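Local coordinates for protein fatty acid synthase 1, isoform A (Drosophila melanogaster, PDB 6FN6) that probably carries out dehydration, enoyl reduction and keto reduction during NADPH-dependent fatty acid synthesis, being the modifying region of a larger multifunctional synthase, at residues Gln675-Trp680 and Glu856-Gly861; Pro689-Thr694 and Val864-Ser869; Ser693-Ala698 and Ile725-Ala730; Arg881-Gly886 and Gly890-Lys895. All blocks are in the same frame, centred on the assembly; numbering follows the deposited sequence.

Interaction 1: Gln675-Trp680 and Glu856-Gly861; sequences QIPEKW and EGIKTG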
# COMPACT_ATOMS: atom_id res chain seq x y z
N GLN A 675 12.14 -1.71 39.82
CA GLN A 675 11.95 -1.28 41.20
C GLN A 675 11.76 0.23 41.23
O GLN A 675 12.60 0.98 40.74
CB GLN A 675 13.12 -1.70 42.10
CG GLN A 675 13.17 -3.19 42.38
CD GLN A 675 13.83 -3.51 43.72
OE1 GLN A 675 13.86 -2.67 44.62
NE2 GLN A 675 14.34 -4.72 43.84
N ILE A 676 10.64 0.67 41.79
CA ILE A 676 10.29 2.08 41.79
C ILE A 676 11.41 2.87 42.47
O ILE A 676 11.87 2.49 43.54
CB ILE A 676 8.94 2.33 42.48
CG1 ILE A 676 7.84 1.48 41.83
CG2 ILE A 676 8.57 3.81 42.41
CD1 ILE A 676 6.49 1.55 42.54
N PRO A 677 11.85 3.97 41.84
CA PRO A 677 12.85 4.84 42.46
C PRO A 677 12.26 5.73 43.55
O PRO A 677 11.04 5.80 43.68
CB PRO A 677 13.36 5.68 41.29
CG PRO A 677 12.20 5.77 40.37
CD PRO A 677 11.47 4.46 40.50
N GLU A 678 13.12 6.39 44.32
CA GLU A 678 12.67 7.33 45.34
C GLU A 678 12.17 8.60 44.64
O GLU A 678 12.52 8.85 43.49
CB GLU A 678 13.79 7.65 46.32
CG GLU A 678 13.33 8.33 47.60
CD GLU A 678 14.48 8.70 48.52
OE1 GLU A 678 14.22 9.22 49.62
OE2 GLU A 678 15.65 8.47 48.13
N LYS A 679 11.34 9.37 45.33
CA LYS A 679 10.74 10.58 44.78
C LYS A 679 9.78 10.26 43.63
O LYS A 679 9.41 11.14 42.85
CB LYS A 679 11.81 11.56 44.29
CG LYS A 679 12.70 12.14 45.39
CD LYS A 679 11.91 13.08 46.29
CE LYS A 679 12.74 13.59 47.45
NZ LYS A 679 13.16 12.50 48.38
N TRP A 680 9.38 8.99 43.54
CA TRP A 680 8.29 8.59 42.66
C TRP A 680 7.17 7.99 43.50
O TRP A 680 7.39 7.06 44.26
CB TRP A 680 8.74 7.57 41.62
CG TRP A 680 9.37 8.15 40.38
CD1 TRP A 680 9.87 9.41 40.23
CD2 TRP A 680 9.57 7.48 39.13
NE1 TRP A 680 10.36 9.57 38.95
CE2 TRP A 680 10.19 8.40 38.26
CE3 TRP A 680 9.27 6.20 38.66
CZ2 TRP A 680 10.53 8.07 36.95
CZ3 TRP A 680 9.61 5.87 37.36
CH2 TRP A 680 10.23 6.81 36.52
N GLU A 856 17.64 2.23 32.01
CA GLU A 856 18.70 3.21 31.79
C GLU A 856 18.12 4.62 31.62
O GLU A 856 18.73 5.60 32.04
CB GLU A 856 19.52 2.84 30.55
CG GLU A 856 20.71 3.75 30.29
CD GLU A 856 21.44 3.41 29.00
OE1 GLU A 856 22.56 3.94 28.79
OE2 GLU A 856 20.91 2.61 28.20
N GLY A 857 16.95 4.70 31.01
CA GLY A 857 16.32 5.97 30.72
C GLY A 857 15.88 6.76 31.94
O GLY A 857 15.97 7.99 31.95
N ILE A 858 15.41 6.06 32.96
CA ILE A 858 14.89 6.71 34.16
C ILE A 858 15.98 7.52 34.85
O ILE A 858 15.75 8.67 35.24
CB ILE A 858 14.28 5.66 35.12
CG1 ILE A 858 13.10 4.96 34.45
CG2 ILE A 858 13.84 6.32 36.43
CD1 ILE A 858 12.57 3.75 35.20
N LYS A 859 17.16 6.94 35.01
CA LYS A 859 18.28 7.64 35.64
C LYS A 859 18.72 8.84 34.80
O LYS A 859 19.07 9.89 35.34
CB LYS A 859 19.45 6.69 35.87
CG LYS A 859 19.88 5.90 34.64
CD LYS A 859 21.15 5.10 34.90
CE LYS A 859 20.91 3.97 35.89
NZ LYS A 859 22.18 3.27 36.23
N THR A 860 18.69 8.68 33.49
CA THR A 860 19.10 9.75 32.57
C THR A 860 18.18 10.96 32.71
O THR A 860 18.60 12.10 32.49
CB THR A 860 19.08 9.27 31.11
OG1 THR A 860 19.90 8.10 30.98
CG2 THR A 860 19.61 10.36 30.18
N GLY A 861 16.93 10.70 33.07
CA GLY A 861 15.92 11.75 33.16
C GLY A 861 15.01 11.80 31.95
O GLY A 861 14.10 12.62 31.88

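Interaction 2: Pro689-Thr694 and Val864-Ser869; sequences PCVYST and VPLPTS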
# COMPACT_ATOMS: atom_id res chain seq x y z
N PRO A 689 5.67 1.97 32.71
CA PRO A 689 5.98 0.69 32.04
C PRO A 689 5.58 0.58 30.57
O PRO A 689 6.45 0.33 29.73
CB PRO A 689 5.18 -0.32 32.87
CG PRO A 689 5.11 0.27 34.21
CD PRO A 689 5.03 1.76 34.01
N CYS A 690 4.30 0.75 30.25
CA CYS A 690 3.82 0.47 28.91
C CYS A 690 4.25 1.50 27.88
O CYS A 690 4.84 1.15 26.86
CB CYS A 690 2.29 0.36 28.91
SG CYS A 690 1.70 -1.23 29.53
N VAL A 691 3.92 2.77 28.12
CA VAL A 691 4.17 3.81 27.14
C VAL A 691 5.66 3.92 26.82
O VAL A 691 6.04 4.16 25.68
CB VAL A 691 3.62 5.18 27.60
CG1 VAL A 691 2.10 5.13 27.67
CG2 VAL A 691 4.21 5.59 28.94
N TYR A 692 6.51 3.72 27.83
CA TYR A 692 7.95 3.86 27.62
C TYR A 692 8.57 2.60 27.03
O TYR A 692 9.49 2.69 26.22
CB TYR A 692 8.65 4.22 28.93
CG TYR A 692 8.60 5.70 29.22
CD1 TYR A 692 9.44 6.58 28.57
CD2 TYR A 692 7.70 6.22 30.15
CE1 TYR A 692 9.40 7.94 28.82
CE2 TYR A 692 7.66 7.58 30.41
CZ TYR A 692 8.51 8.43 29.75
OH TYR A 692 8.46 9.78 30.01
N SER A 693 8.08 1.44 27.43
CA SER A 693 8.50 0.19 26.79
C SER A 693 8.15 0.25 25.31
O SER A 693 8.91 -0.23 24.46
CB SER A 693 7.84 -1.01 27.45
OG SER A 693 8.26 -1.14 28.80
N THR A 694 7.01 0.86 25.00
CA THR A 694 6.57 1.02 23.63
C THR A 694 7.50 1.98 22.89
O THR A 694 7.96 1.69 21.78
CB THR A 694 5.13 1.56 23.56
OG1 THR A 694 4.26 0.68 24.29
CG2 THR A 694 4.65 1.67 22.12
N VAL A 864 10.03 10.27 32.34
CA VAL A 864 9.32 11.05 33.34
C VAL A 864 7.92 10.47 33.52
O VAL A 864 7.27 10.11 32.54
CB VAL A 864 9.27 12.54 32.95
CG1 VAL A 864 8.50 13.35 33.99
CG2 VAL A 864 10.67 13.09 32.79
N PRO A 865 7.43 10.39 34.77
CA PRO A 865 6.05 9.93 34.92
C PRO A 865 5.07 10.92 34.30
O PRO A 865 5.35 12.12 34.25
CB PRO A 865 5.87 9.83 36.43
CG PRO A 865 6.88 10.76 37.00
CD PRO A 865 8.05 10.68 36.08
N LEU A 866 3.93 10.42 33.84
CA LEU A 866 2.95 11.26 33.16
C LEU A 866 1.97 11.88 34.15
O LEU A 866 1.85 11.43 35.28
CB LEU A 866 2.17 10.43 32.14
CG LEU A 866 2.85 10.15 30.79
CD1 LEU A 866 4.15 9.38 30.96
CD2 LEU A 866 1.89 9.38 29.91
N PRO A 867 1.27 12.94 33.71
CA PRO A 867 0.14 13.43 34.50
C PRO A 867 -0.88 12.32 34.72
O PRO A 867 -0.99 11.42 33.88
CB PRO A 867 -0.44 14.56 33.63
CG PRO A 867 0.69 15.00 32.80
CD PRO A 867 1.51 13.78 32.53
N THR A 868 -1.61 12.37 35.83
CA THR A 868 -2.54 11.31 36.17
C THR A 868 -3.96 11.83 36.42
O THR A 868 -4.15 12.86 37.06
CB THR A 868 -2.09 10.56 37.43
OG1 THR A 868 -1.88 11.49 38.50
CG2 THR A 868 -0.79 9.80 37.16
N SER A 869 -4.93 11.09 35.90
CA SER A 869 -6.33 11.32 36.23
C SER A 869 -6.79 10.10 37.00
O SER A 869 -7.16 9.08 36.42
CB SER A 869 -7.17 11.53 34.97
OG SER A 869 -6.62 12.55 34.16

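Interaction 3: Ser693-Ala698 and Ile725-Ala730; sequences STVYYA and ISVALA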
# COMPACT_ATOMS: atom_id res chain seq x y z
N SER A 693 8.08 1.44 27.43
CA SER A 693 8.50 0.19 26.79
C SER A 693 8.15 0.25 25.31
O SER A 693 8.91 -0.23 24.46
CB SER A 693 7.84 -1.01 27.45
OG SER A 693 8.26 -1.14 28.80
N THR A 694 7.01 0.86 25.00
CA THR A 694 6.57 1.02 23.63
C THR A 694 7.50 1.98 22.89
O THR A 694 7.96 1.69 21.78
CB THR A 694 5.13 1.56 23.56
OG1 THR A 694 4.26 0.68 24.29
CG2 THR A 694 4.65 1.67 22.12
N VAL A 695 7.77 3.13 23.50
CA VAL A 695 8.57 4.17 22.88
C VAL A 695 9.96 3.65 22.56
O VAL A 695 10.50 3.91 21.48
CB VAL A 695 8.63 5.42 23.79
CG1 VAL A 695 9.82 6.30 23.42
CG2 VAL A 695 7.35 6.22 23.69
N TYR A 696 10.53 2.89 23.49
CA TYR A 696 11.90 2.42 23.33
C TYR A 696 11.98 1.27 22.32
O TYR A 696 12.94 1.18 21.56
CB TYR A 696 12.47 1.98 24.67
CG TYR A 696 13.09 3.12 25.45
CD1 TYR A 696 14.32 3.64 25.08
CD2 TYR A 696 12.45 3.67 26.55
CE1 TYR A 696 14.90 4.69 25.78
CE2 TYR A 696 13.02 4.71 27.26
CZ TYR A 696 14.24 5.21 26.87
OH TYR A 696 14.81 6.25 27.57
N TYR A 697 10.97 0.41 22.30
CA TYR A 697 10.97 -0.71 21.36
C TYR A 697 10.77 -0.20 19.93
O TYR A 697 11.21 -0.83 18.97
CB TYR A 697 9.88 -1.72 21.70
CG TYR A 697 9.81 -2.84 20.69
CD1 TYR A 697 10.84 -3.77 20.58
CD2 TYR A 697 8.73 -2.96 19.83
CE1 TYR A 697 10.78 -4.79 19.65
CE2 TYR A 697 8.67 -3.97 18.89
CZ TYR A 697 9.70 -4.88 18.81
OH TYR A 697 9.65 -5.90 17.88
N ALA A 698 10.10 0.94 19.80
CA ALA A 698 9.79 1.50 18.50
C ALA A 698 10.91 2.41 17.99
O ALA A 698 11.40 2.23 16.87
CB ALA A 698 8.47 2.27 18.56
N ILE A 725 8.07 12.03 22.98
CA ILE A 725 8.66 13.36 22.89
C ILE A 725 9.81 13.49 23.89
O ILE A 725 10.86 14.04 23.57
CB ILE A 725 7.60 14.46 23.11
CG1 ILE A 725 6.53 14.40 22.02
CG2 ILE A 725 8.25 15.84 23.14
CD1 ILE A 725 5.29 15.22 22.32
N SER A 726 9.59 13.00 25.11
CA SER A 726 10.58 13.10 26.17
C SER A 726 11.87 12.37 25.79
O SER A 726 12.96 12.92 25.90
CB SER A 726 10.02 12.54 27.48
OG SER A 726 10.95 12.67 28.53
N VAL A 727 11.74 11.12 25.36
CA VAL A 727 12.90 10.31 25.01
C VAL A 727 13.59 10.90 23.78
O VAL A 727 14.81 11.03 23.76
CB VAL A 727 12.51 8.84 24.77
CG1 VAL A 727 13.73 8.01 24.39
CG2 VAL A 727 11.86 8.26 26.02
N ALA A 728 12.80 11.24 22.76
CA ALA A 728 13.35 11.79 21.53
C ALA A 728 14.17 13.04 21.81
O ALA A 728 15.34 13.13 21.41
CB ALA A 728 12.23 12.09 20.54
N LEU A 729 13.56 14.01 22.48
CA LEU A 729 14.25 15.25 22.81
C LEU A 729 15.49 14.97 23.65
O LEU A 729 16.49 15.69 23.56
CB LEU A 729 13.31 16.21 23.57
CG LEU A 729 12.18 16.84 22.76
CD1 LEU A 729 11.32 17.71 23.66
CD2 LEU A 729 12.71 17.66 21.58
N ALA A 730 15.43 13.91 24.45
CA ALA A 730 16.56 13.53 25.29
C ALA A 730 17.71 13.02 24.44
O ALA A 730 18.88 13.27 24.75
CB ALA A 730 16.14 12.47 26.30

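Interaction 4: Arg881-Gly886 and Gly890-Lys895; sequences RFMASG and GKVVIK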
# COMPACT_ATOMS: atom_id res chain seq x y z
N ARG A 881 -15.09 5.67 30.75
CA ARG A 881 -15.82 6.65 29.94
C ARG A 881 -14.99 7.91 29.76
O ARG A 881 -15.06 8.57 28.71
CB ARG A 881 -17.17 6.98 30.57
CG ARG A 881 -18.17 5.85 30.47
CD ARG A 881 -19.56 6.26 30.93
NE ARG A 881 -20.52 5.16 30.79
CZ ARG A 881 -21.09 4.81 29.65
NH1 ARG A 881 -20.80 5.45 28.52
NH2 ARG A 881 -21.95 3.80 29.62
N PHE A 882 -14.20 8.25 30.77
CA PHE A 882 -13.38 9.46 30.74
C PHE A 882 -12.26 9.33 29.72
O PHE A 882 -11.93 10.30 29.02
CB PHE A 882 -12.80 9.75 32.12
CG PHE A 882 -11.95 10.98 32.17
CD1 PHE A 882 -12.53 12.24 32.15
CD2 PHE A 882 -10.57 10.89 32.25
CE1 PHE A 882 -11.75 13.38 32.20
CE2 PHE A 882 -9.79 12.02 32.30
CZ PHE A 882 -10.37 13.27 32.27
N MET A 883 -11.66 8.15 29.62
CA MET A 883 -10.57 7.94 28.67
C MET A 883 -11.12 7.86 27.25
O MET A 883 -10.49 8.33 26.31
CB MET A 883 -9.78 6.67 29.00
CG MET A 883 -8.54 6.52 28.13
SD MET A 883 -7.41 5.22 28.66
CE MET A 883 -6.05 5.50 27.53
N ALA A 884 -12.30 7.26 27.10
CA ALA A 884 -12.93 7.13 25.80
C ALA A 884 -13.20 8.50 25.18
O ALA A 884 -13.08 8.67 23.96
CB ALA A 884 -14.23 6.34 25.92
N SER A 885 -13.55 9.47 26.01
CA SER A 885 -13.89 10.80 25.54
C SER A 885 -12.72 11.43 24.79
O SER A 885 -12.89 11.97 23.70
CB SER A 885 -14.29 11.70 26.72
OG SER A 885 -13.21 11.89 27.61
N GLY A 886 -11.54 11.35 25.39
CA GLY A 886 -10.33 11.84 24.76
C GLY A 886 -9.91 13.24 25.17
O GLY A 886 -9.02 13.83 24.55
N GLY A 890 -2.35 12.51 29.48
CA GLY A 890 -1.53 11.63 30.29
C GLY A 890 -2.17 10.28 30.52
O GLY A 890 -2.92 9.79 29.68
N LYS A 891 -1.86 9.67 31.67
CA LYS A 891 -2.33 8.33 31.96
C LYS A 891 -3.54 8.32 32.90
O LYS A 891 -3.57 9.07 33.88
CB LYS A 891 -1.20 7.50 32.57
CG LYS A 891 -1.41 5.99 32.48
CD LYS A 891 -1.52 5.54 31.04
CE LYS A 891 -0.72 4.28 30.78
NZ LYS A 891 -0.68 3.94 29.32
N VAL A 892 -4.51 7.48 32.59
CA VAL A 892 -5.67 7.27 33.44
C VAL A 892 -5.39 6.11 34.38
O VAL A 892 -5.12 5.00 33.93
CB VAL A 892 -6.94 7.01 32.60
CG1 VAL A 892 -8.17 6.82 33.49
CG2 VAL A 892 -7.17 8.14 31.60
N VAL A 893 -5.46 6.36 35.69
CA VAL A 893 -5.07 5.35 36.68
C VAL A 893 -6.18 5.06 37.69
O VAL A 893 -6.87 5.97 38.15
CB VAL A 893 -3.79 5.78 37.41
CG1 VAL A 893 -3.24 4.63 38.24
CG2 VAL A 893 -2.74 6.29 36.43
N ILE A 894 -6.34 3.78 38.02
CA ILE A 894 -7.29 3.37 39.05
C ILE A 894 -6.56 3.10 40.36
O ILE A 894 -5.63 2.28 40.41
CB ILE A 894 -8.10 2.14 38.61
CG1 ILE A 894 -9.08 2.54 37.50
CG2 ILE A 894 -8.87 1.55 39.79
CD1 ILE A 894 -9.77 1.37 36.85
N LYS A 895 -7.00 3.78 41.41
CA LYS A 895 -6.40 3.64 42.74
C LYS A 895 -7.03 2.46 43.48
O LYS A 895 -8.04 2.62 44.16
CB LYS A 895 -6.59 4.94 43.53
CG LYS A 895 -6.06 4.91 44.96
CD LYS A 895 -6.86 5.86 45.84
CE LYS A 895 -6.68 7.31 45.43
NZ LYS A 895 -7.50 8.23 46.25

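Interaction 1: Gln675-Trp680 and Glu856-Gly861
The indole of Trp680 has Pro677 CG over one face, 3.3 Å above the ring plane and displaced toward the rim, while Ile858 meets the six-membered ring obliquely across the contact. The two segments belong to the enoyl reductase, which resembles the medium-chain dehydrogenases. A type II beta turn from Pro677 to Trp680, after strand 673-675, here meets the C-terminal end of helix 844-860. The turn brings the proline back over the indole, with Lys679 at its third position taking a positive phi. Trp680 CG stands anti to its own carbonyl carbon (chi1 -84°), which carries the far end of the ring system to the helix. Ile858 has CG1 anti to the carbonyl carbon and CG2 anti to the backbone N, and CG2 is the branch that does most of the touching. It lies 3.6 Å from Trp680 CH2 and 3.8 Å from Trp680 CZ2, and CG1 adds a looser approach of 4.0 Å to Trp680 CH2. Around this surface contact, Trp680 also packs on Met654, Ala685 and Pro865. Arg652 NH2 bonds to the carbonyl oxygens of Pro677 and Trp680, tying both ends of the turn to strand 652-656. Completing the apolar patch, Pro677 CG comes within 4.3 Å of Ile858 CG2.

Interaction 2: Pro689-Thr694 and Val864-Ser869
Tyr692 lays its ring carbon CE2 4.0 Å from Leu866 CD1; the leucine and the phenol pass alongside each other, pointing opposite ways. The methyl approaches the ring obliquely. Leu866 CD1 also reaches Val691 CG2 at 4.3 Å, so one branch of the leucine serves both neighbouring residues of the helix. With CG anti to the carbonyl carbon (chi1 -83°), Tyr692 carries its phenol away from the helix axis to the Val864-Ser869 segment. There Tyr692 OH donates to Val864 O at 2.8 Å; the donor lies in the carbonyl plane on a lone pair, at a C=O...O angle of 122°, and the acceptor sits near the plane of the phenol at its edge. The contact spans the enoyl reductase, a medium-chain dehydrogenase-like module: helix 689-702 is held against the segment that leads from the Rossmann-type nucleotide-binding part back to strand 868-872. Ala723 of helix 719-731 packs on both Val691 and Tyr692. Thr687 OG1 is hydrogen-bonded to Leu866 N, which adds a polar link at the centre of the connecting segment.

Interaction 3: Ser693-Ala698 and Ile725-Ala730
Apolar contact between Val695 and Val727 joins helix 689-702 to helix 719-731 of the Rossmann-type nucleotide-binding part of the enoyl reductase. The second helix follows strand 710-713 and a glycine-rich turn, consistent with the GxGxxG dinucleotide-binding motif; the first precedes that strand. Among the aliphatic groups, Val695 and Val727 meet tip to tip, with Val695 CG1 3.8 Å from Val727 CG2 and 3.9 Å from Val727 CB. The CA atoms of the two valines are 7.8 Å apart, the nearest across the segments.

The aromatic-aliphatic part belongs to Tyr696, whose ring meets the same valine at a slant. Both methyls of Val727 lie against the phenol end: CG1 is 3.8 Å from Tyr696 CZ, and CG2 is 3.9 Å from Tyr696 CE2. Tyr696 CG is anti to the carbonyl carbon (chi1 -86°), and although its CB does not head straight for the other helix, the ring extends far enough to reach Val727. Leu853 and Val854 of helix 844-860 also touch this tyrosine.

No hydrogen bond crosses between the two segments; some of their polar side chains bond to other parts of the fold. Ser726 OG is bonded to Ala862 O, while Tyr697, which faces away from this contact, bonds through OH to Arg702 NH1 and to Asn828 ND2 of the second subunit. Val727 has CG2 anti to its carbonyl carbon, and this methyl meets both Val695 CG1 and, at 3.9 Å, Tyr696 OH.

Interaction 4: Arg881-Gly886 and Gly890-Lys895
Met883 and Val892 make the main contact, and a single methyl, Val892 CG2, does the touching. Met883 has CG anti to its backbone N (chi1 -173°) and an extended chain beyond it, a shape that lays the side chain across the valine instead of meeting it end-on. Val892 CG2 therefore lies along successive atoms, 4.0 Å from Met883 CB, with Met883 CG and SD only slightly farther off. In Val892 this methyl is anti to the carbonyl carbon and CG1 anti to the backbone N (chi1 -179°), which turns CG2 to the helix. Phe882 gives a looser, second approach: its CD2 stands 4.4 Å from Val892 CG2, and the methyl lies at the ring edge, near the ring plane. Ile611 and Phe871, from the strands neighbouring 891-895, pack on Val892 too, while His888 of the short connecting loop touches both Phe882 and Met883. Gly886 leaves the helical conformation with a positive phi (97°) that turns the chain toward that loop; Gly886 O is bonded to Lys744 NZ. Strand 868-872, helix 876-885 and the adjacent parallel strand 891-895 form a beta-alpha-beta crossover, here in the C-terminal part of the enoyl reductase.

From the N terminus, the chain leaves strand 673-675 at 675-680, which interaction 1 joins to the end of helix 844-860. Interactions 2 and 3 both start on helix 689-702 and share Ser693 and Thr694. Interaction 3 closes first, at helix 719-731, and is nested inside the loop of interaction 1. Interaction 2 closes later, at 864-869, and so crosses interaction 1. Interaction 4 follows in series, closing a short loop between helix 876-885 and strand 891-895. Interactions 1, 2 and 3 touch one another. Interactions 2 and 4 meet in the backbone pairing of Pro867 and Ser869 with Lys891, where strands 868-872 and 891-895 adjoin; interaction 2 ties helix 689-702 to the segment entering that sheet.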